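Local coordinates for protein histone-lysine N-methyltransferase SETMAR (Homo sapiens, PDB 3F2K) that joins a histone lysine methyltransferase to a DNA-binding mariner transposase domain, the part described here, and acts in DNA double-strand break repair and DNA integration, at residues His129-Pro134 with His154-Pro159; Leu31-Thr36 with Gly148-Pro153; Thr76-Ala81 with Gln103-Met108. One frame throughout, in Å; residues are numbered along the deposited sequence.

The three contacts belong to the RNase H-like transposase domain and differ with their depth. Interaction 1 lies at the surface. It relies on loose van der Waals touches and one weak water bridge, and holds Asp130 of the magnesium site. Interactions 2 and 3 are buried and mostly apolar. Interaction 2 joins strands 34-43 and 150-151 across strand 126-128, and interaction 3 sets a tryptophan of the same sheet against helix 98-115. These two touch: strands 34-43 and 72-80 are neighbours, and Met108 of interaction 3 meets Val35 and Tyr149 of interaction 2. Interactions 1 and 2 also touch, through His129 and Val151.

Interaction 1: His129-Pro134 with His154-Pro159; sequences HDNARP and HPPYSP. With MG (magnesium ion), chain D.
His154 lies against the backbone of His129 and Asp130. Its CB is 3.8 Å from His129 O, and its ND1 is 3.9 Å from Asp130 CA. These are van der Waals contacts, oblique to the imidazole. Farther along, Asn131 and Pro156 cross at about a right angle, with Asn131 ND2 4.0 Å from Pro156 CG. A water joins the same two loops. It accepts from Tyr157 N at 2.7 Å and makes a weak bond to Asn131 OD1. Pro155 CD packs over one face of the His154 ring.

The Asp130 side chain leads away from His154. With CG between the backbone N and the carbonyl carbon (chi1 68°), its carboxylate turns to the magnesium ion, which OD2 binds at 2.0 Å. Its other oxygen, OD1, accepts from a metal-bound water at 2.7 Å. OD1 also takes Ala132 N at 3.2 Å, from 44° out of the carboxylate plane, closing an Asx turn. Turn and water are consistent with a carboxylate held in one orientation. Asp38 and four waters complete six-coordination. The two aspartates are the first two of the mariner DDD triad; SETMAR has asparagine as the third and keeps some nuclease activity.

Interaction 2: Leu31-Thr36 with Gly148-Pro153; sequences LDRIVT and GYEVLP
Glu150 and Arg33 each have a firm polar partner outside the two segments: Glu150 OE2 makes a salt bridge to Arg24 NH1, and Arg33 NE donates to Gly124 O. Between themselves they are only charges near each other. Glu150 OE1 lies near the guanidinium, 4.5 Å from Arg33 NH2 and beyond salt-bridge range. The oxygen is well out of the guanidinium plane, and no N-H points at it.

The rest of the contact is apolar. Ile34 and Leu152 cross at about a right angle and meet by their terminal methyls, Ile34 CD1 lying 4.1 Å from Leu152 CD2. Ile34 extends its CG1 branch (chi2 168°), which carries CD1 out to the leucine. Val35 meets Tyr149 more loosely. Its CG2 is 4.5 Å from CE1 of the tyrosine and approaches the ring obliquely. The phenol OH of this buried tyrosine is satisfied by Asn109 OD1.

The two segments are not adjacent in the sheet. Strand 126-128 runs between them, its Ile126 and Leu128 bonded to the Val35 backbone and its Leu127 to that of Glu150. The side chains therefore meet across this middle strand, on both faces of the sheet. Val35 and Tyr149 pack under helix 98-115, on Met108 and Leu112. Ile34 and Leu152 belong to the other face, where Leu152 touches Leu21 of helix 8-27 and Ile34 touches Leu210 of helix 202-219.

Interaction 3: Thr76-Ala81 with Gln103-Met108; sequences TIWWSA and QEIDEM
The indole of Trp78 stands between its strand and helix 103-108, crossing the side chains of both Ile105 and Met108 at about a right angle. Met108, present as selenomethionine, flanks the indole: its CB is over one face, near the rim, and its CG is 3.7 Å from Trp78 CB. Bends at chi2 (-88°) and chi3 (-57°) fold the chain back, and CE reaches 3.8 Å from Trp78 CE3. The selenium is 5.3 Å from the centroid of the six-membered ring, an oblique Met-aromatic contact. At the far end of the indole, Trp78 CH2 is only 3.5 Å from Ile105 CG1.

The polar edge is bridged by water. One molecule lies in the ring plane, accepting from Trp78 NE1 at 2.8 Å and donating to Glu104 OE1 at 2.7 Å. Glu104 is also held by a salt bridge to Lys100 and by His86 and Ser88.

Strand 76-80 and the helix segment run 39° apart, their axes 10.5 Å from each other. Trp79 points to the opposite face, onto helix 163-176. A mixed sheet with helices on both faces, the helix here leading from edge strand 83-89 to strand 126-128, is the RNase H-like fold of DDE transposases.

Interaction 1: His129-Pro134 with His154-Pro159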
ATOM      1  N   HIS A 129      -1.948   1.025   5.769  1.00 13.88           N
ATOM      2  CA  HIS A 129      -1.916  -0.346   5.370  1.00 12.87           C
ATOM      3  C   HIS A 129      -3.191  -1.045   5.888  1.00 13.02           C
ATOM      4  O   HIS A 129      -3.861  -0.559   6.790  1.00 13.81           O
ATOM      5  CB  HIS A 129      -0.587  -1.072   5.801  1.00 14.18           C
ATOM      6  CG  HIS A 129      -0.352  -1.291   7.271  1.00 12.09           C
ATOM      7  ND1 HIS A 129      -1.053  -0.707   8.315  1.00 19.74           N
ATOM      8  CD2 HIS A 129       0.633  -2.020   7.868  1.00 10.51           C
ATOM      9  CE1 HIS A 129      -0.529  -1.095   9.470  1.00 14.55           C
ATOM     10  NE2 HIS A 129       0.479  -1.902   9.221  1.00 16.60           N
ATOM     11  N   ASP A 130      -3.487  -2.189   5.303  1.00 15.94           N
ATOM     12  CA  ASP A 130      -4.749  -2.867   5.613  1.00 17.24           C
ATOM     13  C   ASP A 130      -4.601  -3.736   6.864  1.00 18.82           C
ATOM     14  O   ASP A 130      -3.531  -3.756   7.503  1.00 19.13           O
ATOM     15  CB  ASP A 130      -5.329  -3.586   4.364  1.00 18.28           C
ATOM     16  CG  ASP A 130      -4.498  -4.768   3.889  1.00 17.91           C
ATOM     17  OD1 ASP A 130      -3.731  -5.374   4.684  1.00 16.82           O
ATOM     18  OD2 ASP A 130      -4.655  -5.153   2.686  1.00 18.95           O
ATOM     19  N   ASN A 131      -5.681  -4.390   7.265  1.00 16.97           N
ATOM     20  CA  ASN A 131      -5.647  -5.117   8.528  1.00 20.04           C
ATOM     21  C   ASN A 131      -5.222  -6.577   8.442  1.00 18.79           C
ATOM     22  O   ASN A 131      -5.616  -7.383   9.308  1.00 19.51           O
ATOM     23  CB  ASN A 131      -7.012  -4.979   9.177  1.00 21.06           C
ATOM     24  CG  ASN A 131      -8.064  -5.872   8.518  1.00 26.79           C
ATOM     25  OD1 ASN A 131      -7.805  -6.572   7.508  1.00 32.32           O
ATOM     26  ND2 ASN A 131      -9.237  -5.907   9.122  1.00 29.66           N
ATOM     27  N   ALA A 132      -4.461  -6.944   7.418  1.00 17.13           N
ATOM     28  CA  ALA A 132      -3.860  -8.286   7.328  1.00 18.64           C
ATOM     29  C   ALA A 132      -3.231  -8.630   8.695  1.00 19.09           C
ATOM     30  O   ALA A 132      -2.706  -7.736   9.376  1.00 17.89           O
ATOM     31  CB  ALA A 132      -2.833  -8.393   6.216  1.00 17.80           C
ATOM     32  N   ARG A 133      -3.291  -9.888   9.126  1.00 19.69           N
ATOM     33  CA  ARG A 133      -2.886 -10.181  10.517  1.00 21.29           C
ATOM     34  C   ARG A 133      -1.456  -9.701  10.900  1.00 18.56           C
ATOM     35  O   ARG A 133      -1.297  -9.098  11.967  1.00 17.72           O
ATOM     36  CB  ARG A 133      -3.055 -11.660  10.842  1.00 23.66           C
ATOM     37  CG  ARG A 133      -4.538 -12.064  10.681  1.00 28.11           C
ATOM     38  CD  ARG A 133      -4.746 -13.441  11.263  1.00 36.35           C
ATOM     39  NE  ARG A 133      -4.304 -13.455  12.659  1.00 40.68           N
ATOM     40  CZ  ARG A 133      -4.585 -14.435  13.517  1.00 41.85           C
ATOM     41  NH1 ARG A 133      -5.335 -15.465  13.091  1.00 42.23           N
ATOM     42  NH2 ARG A 133      -4.122 -14.378  14.781  1.00 33.88           N
ATOM     43  N   PRO A 134      -0.483  -9.901  10.033  1.00 18.64           N
ATOM     44  CA  PRO A 134       0.849  -9.434  10.423  1.00 18.65           C
ATOM     45  C   PRO A 134       0.962  -7.919  10.647  1.00 18.01           C
ATOM     46  O   PRO A 134       1.885  -7.452  11.374  1.00 17.67           O
ATOM     47  CB  PRO A 134       1.686  -9.779   9.211  1.00 18.30           C
ATOM     48  CG  PRO A 134       0.988 -11.017   8.630  1.00 22.23           C
ATOM     49  CD  PRO A 134      -0.445 -10.540   8.687  1.00 19.83           C
ATOM     50  N   HIS A 154      -7.875   2.620   9.060  1.00 18.69           N
ATOM     51  CA  HIS A 154      -8.284   2.039   7.750  1.00 19.85           C
ATOM     52  C   HIS A 154      -9.440   1.069   7.973  1.00 19.64           C
ATOM     53  O   HIS A 154      -9.346   0.207   8.843  1.00 19.33           O
ATOM     54  CB  HIS A 154      -7.143   1.241   7.111  1.00 18.97           C
ATOM     55  CG  HIS A 154      -7.454   0.847   5.694  1.00 18.98           C
ATOM     56  ND1 HIS A 154      -7.839  -0.428   5.338  1.00 19.95           N
ATOM     57  CD2 HIS A 154      -7.549   1.596   4.577  1.00 16.74           C
ATOM     58  CE1 HIS A 154      -8.081  -0.462   4.033  1.00 17.56           C
ATOM     59  NE2 HIS A 154      -7.918   0.751   3.549  1.00 20.84           N
ATOM     60  N   PRO A 155     -10.572   1.267   7.256  1.00 21.15           N
ATOM     61  CA  PRO A 155     -11.711   0.374   7.503  1.00 19.72           C
ATOM     62  C   PRO A 155     -11.594  -0.965   6.795  1.00 19.99           C
ATOM     63  O   PRO A 155     -11.022  -1.042   5.694  1.00 18.50           O
ATOM     64  CB  PRO A 155     -12.918   1.160   6.918  1.00 20.32           C
ATOM     65  CG  PRO A 155     -12.336   2.061   5.810  1.00 18.82           C
ATOM     66  CD  PRO A 155     -10.869   2.348   6.296  1.00 20.28           C
ATOM     67  N   PRO A 156     -12.093  -2.044   7.413  1.00 20.62           N
ATOM     68  CA  PRO A 156     -12.021  -3.340   6.797  1.00 22.20           C
ATOM     69  C   PRO A 156     -12.740  -3.359   5.440  1.00 21.81           C
ATOM     70  O   PRO A 156     -13.575  -2.495   5.168  1.00 20.59           O
ATOM     71  CB  PRO A 156     -12.697  -4.260   7.847  1.00 23.70           C
ATOM     72  CG  PRO A 156     -12.376  -3.506   9.171  1.00 23.07           C
ATOM     73  CD  PRO A 156     -12.596  -2.104   8.801  1.00 23.73           C
ATOM     74  N   TYR A 157     -12.384  -4.340   4.607  1.00 20.42           N
ATOM     75  CA  TYR A 157     -13.001  -4.549   3.313  1.00 20.12           C
ATOM     76  C   TYR A 157     -12.993  -3.355   2.420  1.00 19.16           C
ATOM     77  O   TYR A 157     -13.984  -3.084   1.750  1.00 18.20           O
ATOM     78  CB  TYR A 157     -14.425  -5.117   3.515  1.00 22.40           C
ATOM     79  CG  TYR A 157     -14.383  -6.401   4.281  1.00 25.32           C
ATOM     80  CD1 TYR A 157     -13.932  -7.575   3.674  1.00 29.52           C
ATOM     81  CD2 TYR A 157     -14.741  -6.441   5.633  1.00 27.22           C
ATOM     82  CE1 TYR A 157     -13.877  -8.782   4.396  1.00 33.20           C
ATOM     83  CE2 TYR A 157     -14.667  -7.628   6.363  1.00 29.12           C
ATOM     84  CZ  TYR A 157     -14.256  -8.779   5.736  1.00 31.85           C
ATOM     85  OH  TYR A 157     -14.205  -9.949   6.452  1.00 34.54           O
ATOM     86  N   SER A 158     -11.887  -2.604   2.434  1.00 16.41           N
ATOM     87  CA  SER A 158     -11.850  -1.344   1.695  1.00 17.66           C
ATOM     88  C   SER A 158     -10.539  -1.231   0.823  1.00 17.85           C
ATOM     89  O   SER A 158      -9.757  -0.308   1.021  1.00 17.71           O
ATOM     90  CB  SER A 158     -11.917  -0.165   2.722  1.00 16.62           C
ATOM     91  OG  SER A 158     -13.055  -0.291   3.565  1.00 16.89           O
ATOM     92  N   PRO A 159     -10.338  -2.142  -0.175  1.00 17.31           N
ATOM     93  CA  PRO A 159      -9.191  -2.021  -1.099  1.00 18.21           C
ATOM     94  C   PRO A 159      -9.366  -0.779  -1.980  1.00 18.22           C
ATOM     95  O   PRO A 159      -8.413  -0.250  -2.495  1.00 18.97           O
ATOM     96  CB  PRO A 159      -9.266  -3.335  -1.932  1.00 19.35           C
ATOM     97  CG  PRO A 159     -10.766  -3.713  -1.920  1.00 19.04           C
ATOM     98  CD  PRO A 159     -11.179  -3.317  -0.494  1.00 18.49           C
TER
HETATM   99 MG    MG D 227      -3.852  -6.499   1.449  1.00 20.28          MG
HETATM  100  O   HOH W   1      -2.507  -7.126   3.018  1.00 18.58           O
HETATM  101  O   HOH W   2     -10.514  -6.214   5.331  1.00 22.19           O
HETATM  102  O   HOH W   3      -5.254  -7.970   2.177  1.00 17.82           O
HETATM  103  O   HOH W   4      -2.992  -7.878   0.219  1.00 20.19           O
HETATM  104  O   HOH W   5      -5.256  -5.752  -0.078  1.00 20.19           O

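Interaction 2: Leu31-Thr36 with Gly148-Pro153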
ATOM      1  N   LEU A  31      -1.190  14.275   3.623  1.00 19.34           N
ATOM      2  CA  LEU A  31      -0.935  13.320   2.510  1.00 19.27           C
ATOM      3  C   LEU A  31       0.530  13.092   2.194  1.00 19.26           C
ATOM      4  O   LEU A  31       0.916  11.965   1.875  1.00 19.06           O
ATOM      5  CB  LEU A  31      -1.739  13.639   1.208  1.00 19.09           C
ATOM      6  CG  LEU A  31      -3.274  13.647   1.394  1.00 18.99           C
ATOM      7  CD1 LEU A  31      -3.985  13.780   0.073  1.00 20.83           C
ATOM      8  CD2 LEU A  31      -3.898  12.429   2.108  1.00 25.06           C
ATOM      9  N   ASP A  32       1.319  14.179   2.249  1.00 19.37           N
ATOM     10  CA  ASP A  32       2.757  14.173   1.983  1.00 22.94           C
ATOM     11  C   ASP A  32       3.567  13.280   2.940  1.00 20.85           C
ATOM     12  O   ASP A  32       4.695  12.870   2.588  1.00 22.65           O
ATOM     13  CB  ASP A  32       3.317  15.636   1.968  1.00 23.68           C
ATOM     14  CG  ASP A  32       3.429  16.287   3.394  1.00 30.20           C
ATOM     15  OD1 ASP A  32       2.462  16.361   4.176  1.00 33.70           O
ATOM     16  OD2 ASP A  32       4.532  16.780   3.732  1.00 40.29           O
ATOM     17  N   ARG A  33       3.000  12.986   4.112  1.00 19.10           N
ATOM     18  CA  ARG A  33       3.697  12.162   5.117  1.00 19.00           C
ATOM     19  C   ARG A  33       3.278  10.692   5.000  1.00 18.23           C
ATOM     20  O   ARG A  33       3.897   9.820   5.607  1.00 16.44           O
ATOM     21  CB  ARG A  33       3.433  12.689   6.543  1.00 20.02           C
ATOM     22  CG  ARG A  33       3.808  14.213   6.745  1.00 22.62           C
ATOM     23  CD  ARG A  33       3.065  14.801   7.999  1.00 21.83           C
ATOM     24  NE  ARG A  33       3.298  13.973   9.164  1.00 22.58           N
ATOM     25  CZ  ARG A  33       2.573  14.015  10.240  1.00 21.69           C
ATOM     26  NH1 ARG A  33       1.561  14.872  10.319  1.00 26.05           N
ATOM     27  NH2 ARG A  33       2.860  13.212  11.273  1.00 29.06           N
ATOM     28  N   ILE A  34       2.329  10.396   4.118  1.00 16.39           N
ATOM     29  CA  ILE A  34       1.889   8.967   4.015  1.00 16.11           C
ATOM     30  C   ILE A  34       2.900   8.071   3.345  1.00 15.13           C
ATOM     31  O   ILE A  34       3.441   8.432   2.290  1.00 17.17           O
ATOM     32  CB  ILE A  34       0.522   8.824   3.268  1.00 16.75           C
ATOM     33  CG1 ILE A  34      -0.598   9.362   4.135  1.00 14.82           C
ATOM     34  CG2 ILE A  34       0.198   7.260   3.029  1.00 15.95           C
ATOM     35  CD1 ILE A  34      -1.950   9.541   3.428  1.00 17.35           C
ATOM     36  N   VAL A  35       3.175   6.935   3.982  1.00 13.69           N
ATOM     37  CA  VAL A  35       3.833   5.787   3.385  1.00 13.29           C
ATOM     38  C   VAL A  35       2.705   4.721   3.308  1.00 11.43           C
ATOM     39  O   VAL A  35       1.986   4.558   4.250  1.00 14.04           O
ATOM     40  CB  VAL A  35       4.957   5.243   4.293  1.00 14.14           C
ATOM     41  CG1 VAL A  35       5.478   3.959   3.725  1.00 14.64           C
ATOM     42  CG2 VAL A  35       6.172   6.284   4.263  1.00 15.32           C
ATOM     43  N   THR A  36       2.610   4.022   2.199  1.00 13.86           N
ATOM     44  CA  THR A  36       1.582   3.048   2.059  1.00 15.45           C
ATOM     45  C   THR A  36       2.075   1.763   1.402  1.00 14.65           C
ATOM     46  O   THR A  36       3.076   1.759   0.602  1.00 15.04           O
ATOM     47  CB  THR A  36       0.358   3.683   1.279  1.00 13.62           C
ATOM     48  OG1 THR A  36      -0.835   2.921   1.520  1.00 14.42           O
ATOM     49  CG2 THR A  36       0.623   3.865  -0.218  1.00 13.13           C
ATOM     50  N   GLY A 148       8.847   5.572  15.099  1.00 18.48           N
ATOM     51  CA  GLY A 148       8.101   6.871  15.071  1.00 16.46           C
ATOM     52  C   GLY A 148       6.978   6.952  14.048  1.00 16.43           C
ATOM     53  O   GLY A 148       6.598   8.048  13.659  1.00 18.04           O
ATOM     54  N   TYR A 149       6.389   5.797  13.670  1.00 15.54           N
ATOM     55  CA  TYR A 149       5.249   5.766  12.649  1.00 15.41           C
ATOM     56  C   TYR A 149       3.892   5.844  13.317  1.00 17.04           C
ATOM     57  O   TYR A 149       3.572   5.049  14.203  1.00 17.07           O
ATOM     58  CB  TYR A 149       5.311   4.494  11.749  1.00 15.99           C
ATOM     59  CG  TYR A 149       6.354   4.497  10.659  1.00 15.06           C
ATOM     60  CD1 TYR A 149       5.988   4.553   9.303  1.00 13.25           C
ATOM     61  CD2 TYR A 149       7.740   4.339  10.965  1.00 15.24           C
ATOM     62  CE1 TYR A 149       6.939   4.560   8.300  1.00 16.99           C
ATOM     63  CE2 TYR A 149       8.708   4.363   9.967  1.00 15.33           C
ATOM     64  CZ  TYR A 149       8.293   4.497   8.619  1.00 14.40           C
ATOM     65  OH  TYR A 149       9.230   4.509   7.631  1.00 13.75           O
ATOM     66  N   GLU A 150       3.081   6.852  12.945  1.00 15.50           N
ATOM     67  CA  GLU A 150       1.680   6.780  13.226  1.00 18.37           C
ATOM     68  C   GLU A 150       1.026   5.779  12.232  1.00 18.85           C
ATOM     69  O   GLU A 150       1.508   5.610  11.110  1.00 20.24           O
ATOM     70  CB  GLU A 150       1.069   8.177  13.049  1.00 18.97           C
ATOM     71  CG  GLU A 150      -0.395   8.171  13.306  1.00 22.60           C
ATOM     72  CD  GLU A 150      -1.100   9.504  12.900  1.00 22.25           C
ATOM     73  OE1 GLU A 150      -0.410  10.517  12.633  1.00 26.06           O
ATOM     74  OE2 GLU A 150      -2.367   9.427  12.856  1.00 28.96           O
ATOM     75  N   VAL A 151      -0.042   5.105  12.671  1.00 16.69           N
ATOM     76  CA  VAL A 151      -0.813   4.282  11.716  1.00 17.82           C
ATOM     77  C   VAL A 151      -2.157   4.955  11.451  1.00 16.21           C
ATOM     78  O   VAL A 151      -2.884   5.331  12.384  1.00 17.71           O
ATOM     79  CB  VAL A 151      -1.002   2.830  12.203  1.00 16.88           C
ATOM     80  CG1 VAL A 151      -1.853   1.998  11.157  1.00 17.68           C
ATOM     81  CG2 VAL A 151       0.408   2.126  12.314  1.00 17.41           C
ATOM     82  N   LEU A 152      -2.479   5.093  10.159  1.00 15.28           N
ATOM     83  CA  LEU A 152      -3.718   5.728   9.750  1.00 17.95           C
ATOM     84  C   LEU A 152      -4.893   4.730   9.936  1.00 18.32           C
ATOM     85  O   LEU A 152      -4.728   3.488   9.702  1.00 18.24           O
ATOM     86  CB  LEU A 152      -3.566   6.251   8.317  1.00 17.77           C
ATOM     87  CG  LEU A 152      -4.411   7.392   7.803  1.00 21.42           C
ATOM     88  CD1 LEU A 152      -4.142   8.702   8.613  1.00 22.62           C
ATOM     89  CD2 LEU A 152      -4.205   7.533   6.273  1.00 19.46           C
ATOM     90  N   PRO A 153      -6.014   5.219  10.502  1.00 19.48           N
ATOM     91  CA  PRO A 153      -7.201   4.419  10.592  1.00 20.25           C
ATOM     92  C   PRO A 153      -7.518   3.880   9.164  1.00 19.42           C
ATOM     93  O   PRO A 153      -7.423   4.627   8.202  1.00 21.60           O
ATOM     94  CB  PRO A 153      -8.302   5.473  11.017  1.00 21.40           C
ATOM     95  CG  PRO A 153      -7.490   6.514  11.764  1.00 21.23           C
ATOM     96  CD  PRO A 153      -6.219   6.596  11.030  1.00 21.24           C
TER

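Interaction 3: Thr76-Ala81 with Gln103-Met108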
ATOM      1  N   THR A  76       5.463  -7.218  -2.033  1.00 18.90           N
ATOM      2  CA  THR A  76       5.024  -6.174  -1.129  1.00 18.55           C
ATOM      3  C   THR A  76       5.764  -4.928  -1.682  1.00 18.55           C
ATOM      4  O   THR A  76       6.968  -4.960  -2.005  1.00 20.45           O
ATOM      5  CB  THR A  76       5.374  -6.486   0.349  1.00 19.41           C
ATOM      6  OG1 THR A  76       4.876  -7.802   0.694  1.00 19.28           O
ATOM      7  CG2 THR A  76       4.746  -5.419   1.273  1.00 18.78           C
ATOM      8  N   ILE A  77       4.998  -3.880  -1.883  1.00 18.95           N
ATOM      9  CA  ILE A  77       5.523  -2.595  -2.337  1.00 17.55           C
ATOM     10  C   ILE A  77       5.157  -1.507  -1.332  1.00 16.59           C
ATOM     11  O   ILE A  77       4.018  -1.427  -0.821  1.00 16.00           O
ATOM     12  CB  ILE A  77       5.035  -2.227  -3.773  1.00 18.99           C
ATOM     13  CG1 ILE A  77       5.741  -0.928  -4.259  1.00 18.39           C
ATOM     14  CG2 ILE A  77       3.532  -2.123  -3.829  1.00 22.58           C
ATOM     15  CD1 ILE A  77       5.412  -0.511  -5.699  1.00 20.27           C
ATOM     16  N   TRP A  78       6.132  -0.654  -1.065  1.00 15.94           N
ATOM     17  CA  TRP A  78       6.022   0.426  -0.167  1.00 15.68           C
ATOM     18  C   TRP A  78       6.359   1.713  -0.920  1.00 15.35           C
ATOM     19  O   TRP A  78       7.404   1.819  -1.555  1.00 16.15           O
ATOM     20  CB  TRP A  78       7.082   0.281   0.971  1.00 18.42           C
ATOM     21  CG  TRP A  78       7.047  -1.058   1.726  1.00 18.97           C
ATOM     22  CD1 TRP A  78       7.527  -2.271   1.296  1.00 20.05           C
ATOM     23  CD2 TRP A  78       6.539  -1.258   3.002  1.00 19.90           C
ATOM     24  NE1 TRP A  78       7.362  -3.213   2.245  1.00 21.72           N
ATOM     25  CE2 TRP A  78       6.726  -2.622   3.311  1.00 20.25           C
ATOM     26  CE3 TRP A  78       5.903  -0.410   3.943  1.00 17.17           C
ATOM     27  CZ2 TRP A  78       6.291  -3.177   4.499  1.00 22.75           C
ATOM     28  CZ3 TRP A  78       5.468  -0.954   5.101  1.00 20.46           C
ATOM     29  CH2 TRP A  78       5.700  -2.322   5.399  1.00 23.35           C
ATOM     30  N   TRP A  79       5.557   2.744  -0.697  1.00 13.81           N
ATOM     31  CA  TRP A  79       5.731   4.006  -1.448  1.00 15.56           C
ATOM     32  C   TRP A  79       5.006   5.200  -0.825  1.00 15.16           C
ATOM     33  O   TRP A  79       4.103   5.060   0.020  1.00 15.96           O
ATOM     34  CB  TRP A  79       5.254   3.798  -2.892  1.00 15.24           C
ATOM     35  CG  TRP A  79       3.855   3.309  -2.981  1.00 14.86           C
ATOM     36  CD1 TRP A  79       3.390   2.038  -2.759  1.00 13.85           C
ATOM     37  CD2 TRP A  79       2.729   4.099  -3.385  1.00 15.09           C
ATOM     38  NE1 TRP A  79       2.033   1.976  -3.030  1.00 14.01           N
ATOM     39  CE2 TRP A  79       1.602   3.228  -3.426  1.00 16.80           C
ATOM     40  CE3 TRP A  79       2.584   5.438  -3.765  1.00 17.73           C
ATOM     41  CZ2 TRP A  79       0.289   3.682  -3.766  1.00 18.98           C
ATOM     42  CZ3 TRP A  79       1.290   5.918  -4.152  1.00 14.29           C
ATOM     43  CH2 TRP A  79       0.146   5.017  -4.118  1.00 15.90           C
ATOM     44  N   SER A  80       5.410   6.404  -1.246  1.00 15.87           N
ATOM     45  CA  SER A  80       4.714   7.618  -0.860  1.00 15.73           C
ATOM     46  C   SER A  80       4.444   8.480  -2.133  1.00 14.00           C
ATOM     47  O   SER A  80       4.862   8.120  -3.260  1.00 15.77           O
ATOM     48  CB  SER A  80       5.601   8.390   0.084  1.00 16.93           C
ATOM     49  OG  SER A  80       6.748   8.762  -0.666  1.00 18.18           O
ATOM     50  N   ALA A  81       3.853   9.645  -1.919  1.00 15.24           N
ATOM     51  CA  ALA A  81       3.613  10.562  -3.031  1.00 15.81           C
ATOM     52  C   ALA A  81       4.938  10.961  -3.692  1.00 16.60           C
ATOM     53  O   ALA A  81       4.936  11.339  -4.877  1.00 18.17           O
ATOM     54  CB  ALA A  81       2.872  11.833  -2.561  1.00 16.87           C
ATOM     55  N   GLN A 103      10.635  -6.752  10.224  1.00 17.94           N
ATOM     56  CA  GLN A 103      11.957  -6.647   9.602  1.00 20.07           C
ATOM     57  C   GLN A 103      11.847  -5.895   8.281  1.00 18.35           C
ATOM     58  O   GLN A 103      12.699  -5.070   7.952  1.00 17.23           O
ATOM     59  CB  GLN A 103      12.571  -8.033   9.405  1.00 19.86           C
ATOM     60  CG  GLN A 103      12.964  -8.644  10.741  1.00 28.98           C
ATOM     61  CD  GLN A 103      13.891  -7.695  11.557  1.00 37.16           C
ATOM     62  OE1 GLN A 103      13.595  -7.338  12.719  1.00 41.20           O
ATOM     63  NE2 GLN A 103      14.973  -7.228  10.912  1.00 42.65           N
ATOM     64  N   GLU A 104      10.743  -6.107   7.562  1.00 16.76           N
ATOM     65  CA  GLU A 104      10.522  -5.387   6.313  1.00 16.29           C
ATOM     66  C   GLU A 104      10.319  -3.893   6.534  1.00 16.44           C
ATOM     67  O   GLU A 104      10.818  -3.065   5.747  1.00 17.38           O
ATOM     68  CB  GLU A 104       9.312  -5.995   5.596  1.00 18.17           C
ATOM     69  CG  GLU A 104       9.690  -7.368   4.905  1.00 23.63           C
ATOM     70  CD  GLU A 104      10.807  -7.295   3.823  1.00 30.27           C
ATOM     71  OE1 GLU A 104      10.877  -6.349   3.010  1.00 31.31           O
ATOM     72  OE2 GLU A 104      11.626  -8.251   3.752  1.00 35.32           O
ATOM     73  N   ILE A 105       9.566  -3.545   7.566  1.00 15.15           N
ATOM     74  CA  ILE A 105       9.324  -2.116   7.939  1.00 14.72           C
ATOM     75  C   ILE A 105      10.659  -1.457   8.303  1.00 16.19           C
ATOM     76  O   ILE A 105      10.957  -0.359   7.858  1.00 14.64           O
ATOM     77  CB  ILE A 105       8.376  -2.053   9.127  1.00 15.61           C
ATOM     78  CG1 ILE A 105       6.937  -2.390   8.686  1.00 15.15           C
ATOM     79  CG2 ILE A 105       8.382  -0.683   9.823  1.00 10.95           C
ATOM     80  CD1 ILE A 105       6.010  -2.558   9.937  1.00 18.95           C
ATOM     81  N   ASP A 106      11.475  -2.151   9.081  1.00 15.24           N
ATOM     82  CA  ASP A 106      12.836  -1.618   9.400  1.00 17.87           C
ATOM     83  C   ASP A 106      13.640  -1.339   8.122  1.00 18.16           C
ATOM     84  O   ASP A 106      14.280  -0.270   8.010  1.00 19.82           O
ATOM     85  CB  ASP A 106      13.574  -2.609  10.292  1.00 19.14           C
ATOM     86  CG  ASP A 106      14.591  -1.966  11.141  1.00 23.97           C
ATOM     87  OD1 ASP A 106      15.654  -1.574  10.584  1.00 32.74           O
ATOM     88  OD2 ASP A 106      14.381  -1.943  12.355  1.00 27.54           O
ATOM     89  N   GLU A 107      13.641  -2.271   7.169  1.00 17.16           N
ATOM     90  CA  GLU A 107      14.433  -2.111   5.922  1.00 19.24           C
ATOM     91  C   GLU A 107      13.834  -0.964   5.118  1.00 18.26           C
ATOM     92  O   GLU A 107      14.596  -0.122   4.617  1.00 16.65           O
ATOM     93  CB  GLU A 107      14.411  -3.394   5.086  1.00 20.74           C
ATOM     94  CG  GLU A 107      15.361  -3.340   3.878  1.00 23.26           C
ATOM     95  CD  GLU A 107      15.426  -4.632   3.072  1.00 26.03           C
ATOM     96  OE1 GLU A 107      14.984  -5.688   3.572  1.00 29.85           O
ATOM     97  OE2 GLU A 107      15.947  -4.565   1.916  1.00 32.17           O
HETATM   98  N   MSE A 108      12.504  -0.979   4.973  1.00 15.64           N
HETATM   99  CA  MSE A 108      11.799   0.138   4.259  1.00 17.59           C
HETATM  100  C   MSE A 108      12.164   1.518   4.872  1.00 15.74           C
HETATM  101  O   MSE A 108      12.397   2.477   4.118  1.00 15.66           O
HETATM  102  CB  MSE A 108      10.302  -0.036   4.303  1.00 16.53           C
HETATM  103  CG  MSE A 108       9.500   1.205   3.644  1.00 17.53           C
HETATM  104 SE   MSE A 108       9.143   2.529   4.824  1.00 18.68          SE
HETATM  105  CE  MSE A 108       8.129   1.582   6.215  1.00 19.36           C
TER
HETATM  106  O   HOH W   6       8.433  -5.793   2.132  1.00 31.54           O